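PDB 4EQ3: interferon gamma receptor 1 from Gallus gallus, which probably binds the cytokine interferon gamma on the cell surface as the ligand-binding receptor chain, of which this is the extracellular part. Local coordinates for residues E71-N74 with S79-F82; P130-V135 with G194-D199; F165-A168 with E174-L177. All coordinates share one frame; numbering follows the deposited sequence.

Contact 1. Residues E71-N74 with S79-F82; sequences EEIN and SYWF
The backbone N-H of Asn74 points at the hydroxyl of Tyr80, six residues later, in the first fibronectin type III domain, where the chain crosses between the sheets on the way into strand 81-88; the bond recalls a tyrosine corner but spans a longer stretch. The bond from Asn74 N to Tyr80 OH is 2.9 Å long and nearly straight, at 163°. A water molecule doubles the link: it lies 2.8 Å from Tyr80 OH and donates to Asn74 OD1. The torsion of Asn74 (chi1 43°) sets CG between its own N and C, turning the amide back toward the phenol although CB points away; amide and ring planes stand 79° apart.

The apolar part centres on Ile73. Its CG1 lies over one face of the Tyr80 ring, while the CG2 branch reaches Tyr80 CE2 at 3.8 Å. Ile73 CD1, extended away from CA, reaches Phe82 CZ at 3.9 Å, the side chains crossing at about a right angle. Val45 of strand 40-46, the neighbouring strand of the sheet, touches both Tyr80 and Phe82.

The ring also passes the carbonyl of the residue before Ile73, with Glu72 O 3.4 Å from Tyr80 CE1.

Contact 2. Residues P130-V135 with G194-D199; sequences PEFPSV and GHFFDD
Phe132 and Phe196 carry this whole contact, their rings reaching for each other from opposite directions. Their backbones stay well apart, the nearest CA atoms, those of Phe132 and Gly194, being 11.4 Å from each other. Only about 70 Å² of surface is buried between the segments, yet both phenylalanines are buried in the protein.

The aromatic contact is lopsided. Phe132 CE2 comes 3.7 Å from Phe196 CZ, near the plane of the Phe196 ring and at its edge; seen from Phe132, that same Phe196 atom approaches obliquely. The neighbouring pair, Phe132 CZ and Phe196 CE1, follows at 4.0 Å, so one C-C bond of each ring faces one of the other. The rings meet obliquely, centroids 5.8 Å apart and planes at 48°. Phe132 CG lies beside the backbone N (chi1 -72°), and with chi2 at -6° the ring plane nearly contains CA.

In the fold, 130-135 belongs to the loop after strand 122-128, and 194-199 ends strand 186-196 and enters the turn before strand 201-213. Both lie at the end of the second fibronectin type III domain that meets the first.

The aromatic cluster continues across that boundary: Phe24, from the N-terminal domain, packs edge-to-face on both Phe132 and Phe196. His129 stacks on Phe132, and Ile144 of the short helix 142-145 touches Phe196.

As for polar links, Pro133 O accepts a hydrogen bond from the hydroxyl of Tyr145, fastening the loop to that helix.

Contact 3. Residues F165-A168 with E174-L177; sequences FTVA and ECNL
Val167 presses both methyl groups against Cys175, CG1 lying 3.5 Å and CG2 3.9 Å from Cys175 CB. The torsion of Val167 (chi1 61°) puts CG1 between the backbone N and C, and this branch also comes 4.0 Å from Cys175 SG. CG2, anti to N, reaches along the facing strand to Asn176 O. Two residues away, Leu177 meets Phe165 at about a right angle: its CD2 sits 3.6 Å from Phe165 CB and approaches the base of the ring obliquely.

No hydrogen bond joins the segments. Strands 161-168 and 175-180 belong to the two different sheets of the fibronectin type III sandwich, and here they face each other, the axes of 165-168 and 175-177 coming within 7.1 Å with 140° between their directions. Alternate residues, Phe165 and Val167 on one side, Cys175 and Leu177 on the other, point inward.

Each strand is held by its own sheet. Phe165 and Val167 bond through their backbones to Val152 and Tyr150 of strand 148-156, while Cys175 and Leu177 bond to Val127 and Val125 of strand 122-128. A disulfide from Cys175 to Cys170 staples the short connection between the strands, and Asn176 ND2, on the outer side, bonds to Asp126 OD1.

Overall arrangement
Contacts 1 and 2 are buried, whereas contact 3 lies nearer the surface, at the edge of the second sandwich. Contact 1 belongs to the N-terminal domain and is the one with a direct hydrogen bond and a bridging water across its segments; contact 2 is purely aromatic and contact 3 apolar, cysteine included, braced by a disulfide nearby. Contacts 2 and 3 share a domain: 165-168 and 174-177 fall within the chain between 130-135 and 194-199, and strands 161-168 and 186-196 lie in the same sheet. The centres of contacts 1 and 2 are about 18 Å apart, contact 2 lying at the domain junction, while contacts 1 and 3 lie on opposite sides of the chain's centre.

Contact 1. Residues E71-N74 with S79-F82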
# COMPACT_ATOMS: atom_id res chain seq x y z
N GLU A 71 8.66 5.78 -7.32
CA GLU A 71 9.99 5.42 -7.79
C GLU A 71 11.08 6.15 -7.02
O GLU A 71 12.26 5.87 -7.22
CB GLU A 71 10.13 5.71 -9.28
CG GLU A 71 9.16 4.92 -10.16
CD GLU A 71 9.41 3.42 -10.12
OE1 GLU A 71 10.47 2.97 -10.61
OE2 GLU A 71 8.53 2.67 -9.62
N GLU A 72 10.70 7.07 -6.14
CA GLU A 72 11.65 7.86 -5.37
C GLU A 72 11.82 7.29 -3.97
O GLU A 72 12.71 7.71 -3.22
CB GLU A 72 11.17 9.30 -5.25
CG GLU A 72 10.93 9.99 -6.59
CD GLU A 72 12.23 10.34 -7.29
OE1 GLU A 72 13.25 10.55 -6.58
OE2 GLU A 72 12.23 10.40 -8.53
N ILE A 73 10.96 6.35 -3.61
CA ILE A 73 10.95 5.82 -2.26
C ILE A 73 11.45 4.39 -2.25
O ILE A 73 10.81 3.50 -2.80
CB ILE A 73 9.54 5.89 -1.67
CG1 ILE A 73 9.11 7.36 -1.56
CG2 ILE A 73 9.48 5.18 -0.32
CD1 ILE A 73 7.66 7.57 -1.21
N ASN A 74 12.61 4.18 -1.65
CA ASN A 74 13.18 2.84 -1.63
C ASN A 74 13.74 2.50 -0.25
O ASN A 74 14.66 1.69 -0.12
CB ASN A 74 14.24 2.69 -2.71
CG ASN A 74 15.16 3.88 -2.78
OD1 ASN A 74 15.89 4.18 -1.84
ND2 ASN A 74 15.12 4.59 -3.91
N SER A 79 13.07 8.26 6.85
CA SER A 79 12.14 9.35 6.56
C SER A 79 12.40 10.00 5.20
O SER A 79 13.51 9.96 4.66
CB SER A 79 12.21 10.42 7.66
OG SER A 79 11.86 9.89 8.93
N TYR A 80 11.35 10.60 4.65
CA TYR A 80 11.44 11.39 3.43
C TYR A 80 10.65 12.67 3.65
O TYR A 80 9.66 12.68 4.39
CB TYR A 80 10.82 10.65 2.24
CG TYR A 80 11.61 9.48 1.68
CD1 TYR A 80 12.50 9.66 0.62
CD2 TYR A 80 11.45 8.20 2.18
CE1 TYR A 80 13.21 8.58 0.08
CE2 TYR A 80 12.15 7.12 1.65
CZ TYR A 80 13.03 7.32 0.61
OH TYR A 80 13.72 6.26 0.10
N TRP A 81 11.09 13.75 3.02
CA TRP A 81 10.28 14.95 2.93
C TRP A 81 10.10 15.28 1.46
O TRP A 81 10.94 14.92 0.62
CB TRP A 81 10.93 16.12 3.68
CG TRP A 81 10.75 16.04 5.16
CD1 TRP A 81 9.79 16.67 5.90
CD2 TRP A 81 11.55 15.29 6.07
NE1 TRP A 81 9.95 16.34 7.23
CE2 TRP A 81 11.02 15.50 7.36
CE3 TRP A 81 12.65 14.45 5.93
CZ2 TRP A 81 11.56 14.91 8.50
CZ3 TRP A 81 13.20 13.87 7.06
CH2 TRP A 81 12.65 14.10 8.33
N PHE A 82 9.00 15.94 1.13
CA PHE A 82 8.77 16.38 -0.25
C PHE A 82 8.34 17.84 -0.23
O PHE A 82 7.85 18.32 0.79
CB PHE A 82 7.72 15.52 -0.96
CG PHE A 82 7.94 14.05 -0.81
CD1 PHE A 82 7.29 13.34 0.18
CD2 PHE A 82 8.79 13.37 -1.67
CE1 PHE A 82 7.49 11.97 0.33
CE2 PHE A 82 9.00 12.01 -1.54
CZ PHE A 82 8.35 11.31 -0.53
O HOH W 1 16.14 6.99 -1.21

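Contact 2. Residues P130-V135 with G194-D199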
# COMPACT_ATOMS: atom_id res chain seq x y z
N PRO A 130 -2.65 -8.31 -5.78
CA PRO A 130 -2.27 -8.08 -7.18
C PRO A 130 -1.60 -6.71 -7.37
O PRO A 130 -0.81 -6.53 -8.30
CB PRO A 130 -3.62 -8.12 -7.92
CG PRO A 130 -4.64 -7.87 -6.87
CD PRO A 130 -4.10 -8.49 -5.62
N GLU A 131 -1.90 -5.75 -6.53
CA GLU A 131 -1.33 -4.42 -6.62
C GLU A 131 0.14 -4.32 -6.27
O GLU A 131 0.78 -3.42 -6.66
CB GLU A 131 -2.06 -3.48 -5.73
CG GLU A 131 -3.51 -3.59 -5.84
CD GLU A 131 -4.15 -4.38 -4.70
OE1 GLU A 131 -5.24 -3.94 -4.35
OE2 GLU A 131 -3.61 -5.40 -4.20
N PHE A 132 0.65 -5.26 -5.53
CA PHE A 132 2.05 -5.15 -5.12
C PHE A 132 2.96 -5.14 -6.35
O PHE A 132 2.75 -5.91 -7.28
CB PHE A 132 2.47 -6.27 -4.16
CG PHE A 132 1.88 -6.13 -2.78
CD1 PHE A 132 1.15 -5.01 -2.42
CD2 PHE A 132 2.06 -7.14 -1.84
CE1 PHE A 132 0.61 -4.89 -1.16
CE2 PHE A 132 1.51 -7.03 -0.58
CZ PHE A 132 0.79 -5.91 -0.23
N PRO A 133 3.96 -4.26 -6.35
CA PRO A 133 4.82 -4.18 -7.54
C PRO A 133 5.72 -5.41 -7.68
O PRO A 133 6.09 -6.03 -6.69
CB PRO A 133 5.63 -2.91 -7.30
CG PRO A 133 5.63 -2.73 -5.79
CD PRO A 133 4.30 -3.26 -5.33
N SER A 134 6.05 -5.75 -8.92
CA SER A 134 6.92 -6.87 -9.23
C SER A 134 8.31 -6.64 -8.65
O SER A 134 8.86 -5.55 -8.77
CB SER A 134 7.01 -7.06 -10.75
OG SER A 134 8.13 -7.87 -11.11
N VAL A 135 8.88 -7.66 -8.03
CA VAL A 135 10.23 -7.55 -7.48
C VAL A 135 11.24 -7.25 -8.58
O VAL A 135 12.25 -6.58 -8.34
CB VAL A 135 10.63 -8.83 -6.71
CG1 VAL A 135 11.48 -9.75 -7.59
CG2 VAL A 135 11.37 -8.46 -5.44
N GLY A 194 -2.81 -8.68 5.34
CA GLY A 194 -1.38 -8.73 5.10
C GLY A 194 -0.58 -8.23 6.31
O GLY A 194 -1.04 -7.35 7.04
N HIS A 195 0.60 -8.81 6.51
CA HIS A 195 1.53 -8.41 7.57
C HIS A 195 2.92 -8.25 6.96
O HIS A 195 3.32 -9.06 6.14
CB HIS A 195 1.61 -9.47 8.68
CG HIS A 195 0.44 -9.48 9.62
ND1 HIS A 195 -0.76 -10.09 9.32
CD2 HIS A 195 0.31 -8.98 10.87
CE1 HIS A 195 -1.59 -9.95 10.34
NE2 HIS A 195 -0.97 -9.28 11.29
N PHE A 196 3.64 -7.21 7.36
CA PHE A 196 5.06 -7.11 7.04
C PHE A 196 5.85 -6.98 8.36
O PHE A 196 5.52 -6.15 9.20
CB PHE A 196 5.35 -5.91 6.12
CG PHE A 196 4.92 -6.11 4.67
CD1 PHE A 196 3.70 -5.63 4.22
CD2 PHE A 196 5.75 -6.76 3.77
CE1 PHE A 196 3.31 -5.80 2.89
CE2 PHE A 196 5.37 -6.94 2.43
CZ PHE A 196 4.14 -6.46 2.00
N PHE A 197 6.87 -7.81 8.53
CA PHE A 197 7.66 -7.82 9.76
C PHE A 197 6.78 -8.10 10.97
O PHE A 197 6.80 -7.34 11.95
CB PHE A 197 8.36 -6.48 9.98
CG PHE A 197 9.23 -6.06 8.84
CD1 PHE A 197 10.54 -6.52 8.75
CD2 PHE A 197 8.77 -5.20 7.86
CE1 PHE A 197 11.34 -6.14 7.69
CE2 PHE A 197 9.59 -4.81 6.81
CZ PHE A 197 10.87 -5.28 6.73
N ASP A 198 6.02 -9.19 10.91
CA ASP A 198 5.04 -9.53 11.93
C ASP A 198 3.99 -8.43 12.07
O ASP A 198 2.97 -8.45 11.36
CB ASP A 198 5.70 -9.80 13.29
CG ASP A 198 6.66 -10.98 13.23
OD1 ASP A 198 6.35 -11.96 12.52
OD2 ASP A 198 7.73 -10.92 13.89
N ASP A 199 4.23 -7.47 12.95
CA ASP A 199 3.21 -6.46 13.22
C ASP A 199 3.63 -4.99 13.01
O ASP A 199 2.89 -4.08 13.38
CB ASP A 199 2.60 -6.66 14.61
CG ASP A 199 1.70 -7.88 14.68
OD1 ASP A 199 1.44 -8.37 15.80
OD2 ASP A 199 1.24 -8.36 13.61

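Contact 3. Residues F165-A168 with E174-L177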
# COMPACT_ATOMS: atom_id res chain seq x y z
N PHE A 165 -4.86 -18.56 11.52
CA PHE A 165 -3.76 -19.17 10.80
C PHE A 165 -2.81 -18.11 10.27
O PHE A 165 -3.17 -16.94 10.14
CB PHE A 165 -4.30 -20.02 9.65
CG PHE A 165 -5.21 -21.14 10.09
CD1 PHE A 165 -4.70 -22.39 10.40
CD2 PHE A 165 -6.58 -20.92 10.22
CE1 PHE A 165 -5.54 -23.42 10.80
CE2 PHE A 165 -7.42 -21.94 10.63
CZ PHE A 165 -6.90 -23.19 10.92
N THR A 166 -1.58 -18.52 9.98
CA THR A 166 -0.61 -17.61 9.38
C THR A 166 0.11 -18.35 8.28
O THR A 166 0.54 -19.48 8.47
CB THR A 166 0.42 -17.08 10.39
OG1 THR A 166 -0.25 -16.45 11.49
CG2 THR A 166 1.33 -16.06 9.72
N VAL A 167 0.23 -17.72 7.12
CA VAL A 167 1.01 -18.29 6.03
C VAL A 167 2.08 -17.29 5.59
O VAL A 167 1.86 -16.08 5.58
CB VAL A 167 0.11 -18.69 4.85
CG1 VAL A 167 -0.62 -17.48 4.30
CG2 VAL A 167 0.93 -19.39 3.77
N ALA A 168 3.26 -17.80 5.24
CA ALA A 168 4.37 -16.95 4.83
C ALA A 168 5.30 -17.69 3.87
O ALA A 168 5.02 -18.81 3.46
CB ALA A 168 5.12 -16.45 6.06
N GLU A 174 2.34 -15.08 -3.53
CA GLU A 174 1.03 -15.71 -3.61
C GLU A 174 0.94 -16.89 -2.64
O GLU A 174 1.59 -17.92 -2.84
CB GLU A 174 0.73 -16.16 -5.04
CG GLU A 174 0.72 -15.00 -6.04
CD GLU A 174 0.59 -15.45 -7.49
OE1 GLU A 174 1.37 -16.35 -7.91
OE2 GLU A 174 -0.28 -14.92 -8.21
N CYS A 175 0.14 -16.72 -1.60
CA CYS A 175 0.04 -17.71 -0.53
C CYS A 175 -1.18 -18.60 -0.71
O CYS A 175 -2.24 -18.16 -1.15
CB CYS A 175 -0.07 -17.02 0.83
SG CYS A 175 1.24 -15.84 1.14
N ASN A 176 -1.02 -19.85 -0.31
CA ASN A 176 -2.10 -20.82 -0.36
C ASN A 176 -2.13 -21.60 0.94
O ASN A 176 -1.08 -21.91 1.51
CB ASN A 176 -1.91 -21.74 -1.56
CG ASN A 176 -2.75 -22.99 -1.47
OD1 ASN A 176 -2.50 -23.86 -0.63
ND2 ASN A 176 -3.75 -23.10 -2.35
N LEU A 177 -3.32 -21.92 1.42
CA LEU A 177 -3.46 -22.64 2.68
C LEU A 177 -4.60 -23.64 2.59
O LEU A 177 -5.67 -23.33 2.06
CB LEU A 177 -3.74 -21.64 3.80
CG LEU A 177 -3.75 -22.12 5.25
CD1 LEU A 177 -2.37 -22.64 5.64
CD2 LEU A 177 -4.19 -20.99 6.17